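Local coordinates for serine-rich secreted cell wall anchored (LPXTG-motif ) protein (PDB 5NXK) that probably acts as a bacterial surface adhesin, with a beta-solenoid binding region thought to help the bacterium attach in the host gut, at residues S281-A286 against N291-N296. Residues are numbered along the deposited sequence; the frame is centred on the assembly and turned at random.
Sequences SNFRVA and NRIDFN
F283 meets I293 and F295 across the last coil of a beta-solenoid, close to its C-terminal end. The two strands, 283-285 and 289-295, are the last members of two different parallel sheets. They face each other across the coil, nearly antiparallel at 163°, with segment axes 9.7 Å apart. No hydrogen bond joins the two segments. Side chains meet across the gap instead, and the contact is only partly buried.

The packed part is apolar. I293 sends its long branch across: CG1 is anti to the carbonyl carbon (chi1 -52°), and the extended chain carries CD1 to 3.9 Å from CD2 of F283. The same methyl group also lies beside CB of F283. The F283 ring then meets the end of F295. CZ of F295 comes to the edge of the F283 ring, near its plane, 3.9 Å from CE2 of F283. The two phenylalanine side chains run past each other in opposite directions. F295 is the loose end of this apolar part and is exposed to solvent. F283 also touches V250 and I265 of neighbouring strands, and L275 and L301, which joins it to the apolar residues around it.

V285 packs against N291 at the other end. Its CG1 is 3.8 Å from CB of N291, and both methyl groups lie against the asparagine side chain. I252 of the preceding coil touches both residues.

R292 and D294 make the outer side looser and more polar. They point to the outer face of their strand and form a salt bridge there. The guanidinium group grips the carboxylate side-on. NE of R292 bonds both OD1 and OD2 of D294, each at 3.0 Å, and NH2 of R292 gives OD1 a second bond at 3.1 Å.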
loop_
_atom_site.group_PDB
_atom_site.type_symbol
_atom_site.label_atom_id
_atom_site.label_comp_id
_atom_site.label_asym_id
_atom_site.label_seq_id
_atom_site.Cartn_x
_atom_site.Cartn_y
_atom_site.Cartn_z
ATOM N N SER A 281 19.226 9.716 5.588
ATOM C CA SER A 281 19.370 9.006 6.857
ATOM C C SER A 281 18.473 7.794 6.790
ATOM O O SER A 281 17.422 7.850 6.167
ATOM C CB SER A 281 18.973 9.888 8.050
ATOM O OG SER A 281 19.601 11.154 8.000
ATOM N N ASN A 282 18.874 6.693 7.409
ATOM C CA ASN A 282 18.030 5.501 7.394
ATOM C C ASN A 282 16.673 5.785 8.054
ATOM O O ASN A 282 15.619 5.491 7.484
ATOM C CB ASN A 282 18.742 4.343 8.093
ATOM C CG ASN A 282 20.116 4.079 7.499
ATOM O OD1 ASN A 282 21.133 4.541 8.023
ATOM N ND2 ASN A 282 20.151 3.363 6.392
ATOM N N PHE A 283 16.704 6.360 9.254
ATOM C CA PHE A 283 15.475 6.847 9.891
ATOM C C PHE A 283 15.597 8.370 9.926
ATOM O O PHE A 283 16.422 8.918 10.658
ATOM C CB PHE A 283 15.291 6.283 11.316
ATOM C CG PHE A 283 15.093 4.783 11.378
ATOM C CD1 PHE A 283 14.289 4.123 10.460
ATOM C CD2 PHE A 283 15.696 4.037 12.386
ATOM C CE1 PHE A 283 14.100 2.748 10.548
ATOM C CE2 PHE A 283 15.506 2.664 12.477
ATOM C CZ PHE A 283 14.715 2.018 11.564
ATOM N N ARG A 284 14.807 9.050 9.107
ATOM C CA ARG A 284 14.913 10.498 8.988
ATOM C C ARG A 284 13.726 11.137 9.669
ATOM O O ARG A 284 12.598 11.015 9.187
ATOM C CB ARG A 284 14.951 10.931 7.522
ATOM C CG ARG A 284 14.971 12.448 7.292
ATOM C CD ARG A 284 16.230 13.114 7.843
ATOM N NE ARG A 284 16.223 14.562 7.610
ATOM C CZ ARG A 284 16.731 15.476 8.434
ATOM N NH1 ARG A 284 17.332 15.114 9.566
ATOM N NH2 ARG A 284 16.660 16.762 8.111
ATOM N N VAL A 285 13.968 11.792 10.796
ATOM C CA VAL A 285 12.886 12.448 11.521
ATOM C C VAL A 285 13.266 13.895 11.800
ATOM O O VAL A 285 14.320 14.157 12.366
ATOM C CB VAL A 285 12.552 11.728 12.835
ATOM C CG1 VAL A 285 11.363 12.406 13.511
ATOM C CG2 VAL A 285 12.242 10.250 12.574
ATOM N N ALA A 286 12.425 14.839 11.393
ATOM C CA ALA A 286 12.770 16.247 11.577
ATOM C C ALA A 286 11.501 17.080 11.705
ATOM O O ALA A 286 10.423 16.637 11.309
ATOM C CB ALA A 286 13.638 16.749 10.409
ATOM N N ASN A 291 9.570 11.947 18.788
ATOM C CA ASN A 291 9.933 10.664 18.212
ATOM C C ASN A 291 10.652 9.757 19.195
ATOM O O ASN A 291 11.389 10.218 20.061
ATOM C CB ASN A 291 10.815 10.871 16.981
ATOM C CG ASN A 291 10.833 9.651 16.071
ATOM O OD1 ASN A 291 9.831 9.325 15.451
ATOM N ND2 ASN A 291 11.976 8.982 15.982
ATOM N N ARG A 292 10.432 8.460 19.051
ATOM C CA ARG A 292 11.168 7.502 19.847
ATOM C C ARG A 292 11.444 6.273 19.005
ATOM O O ARG A 292 10.543 5.745 18.342
ATOM C CB ARG A 292 10.412 7.128 21.118
ATOM C CG ARG A 292 11.089 6.020 21.910
ATOM C CD ARG A 292 10.347 5.720 23.213
ATOM N NE ARG A 292 10.907 4.552 23.890
ATOM C CZ ARG A 292 11.074 4.439 25.205
ATOM N NH1 ARG A 292 10.696 5.415 26.017
ATOM N NH2 ARG A 292 11.578 3.322 25.713
ATOM N N ILE A 293 12.698 5.830 19.018
ATOM C CA ILE A 293 13.084 4.626 18.292
ATOM C C ILE A 293 13.650 3.616 19.294
ATOM O O ILE A 293 14.608 3.910 20.013
ATOM C CB ILE A 293 14.129 4.916 17.193
ATOM C CG1 ILE A 293 13.659 6.051 16.283
ATOM C CG2 ILE A 293 14.384 3.661 16.363
ATOM C CD1 ILE A 293 14.717 6.504 15.282
ATOM N N ASP A 294 13.036 2.442 19.353
ATOM C CA ASP A 294 13.483 1.381 20.251
ATOM C C ASP A 294 14.140 0.273 19.451
ATOM O O ASP A 294 13.505 -0.341 18.601
ATOM C CB ASP A 294 12.312 0.816 21.067
ATOM C CG ASP A 294 11.808 1.790 22.128
ATOM O OD1 ASP A 294 12.619 2.276 22.942
ATOM O OD2 ASP A 294 10.602 2.101 22.121
ATOM N N PHE A 295 15.417 0.036 19.730
ATOM C CA PHE A 295 16.176 -1.045 19.116
ATOM C C PHE A 295 16.310 -2.182 20.105
ATOM O O PHE A 295 17.115 -2.096 21.030
ATOM C CB PHE A 295 17.575 -0.580 18.710
ATOM C CG PHE A 295 17.594 0.481 17.641
ATOM C CD1 PHE A 295 17.472 1.827 17.971
ATOM C CD2 PHE A 295 17.774 0.132 16.309
ATOM C CE1 PHE A 295 17.527 2.806 16.986
ATOM C CE2 PHE A 295 17.818 1.096 15.327
ATOM C CZ PHE A 295 17.693 2.441 15.662
ATOM N N ASN A 296 15.546 -3.250 19.920
ATOM C CA ASN A 296 15.620 -4.375 20.843
ATOM C C ASN A 296 16.092 -5.620 20.128
ATOM O O ASN A 296 16.223 -6.670 20.740
ATOM C CB ASN A 296 14.264 -4.644 21.512
ATOM C CG ASN A 296 13.725 -3.430 22.264
ATOM O OD1 ASN A 296 12.632 -2.946 21.975
ATOM N ND2 ASN A 296 14.501 -2.918 23.200
#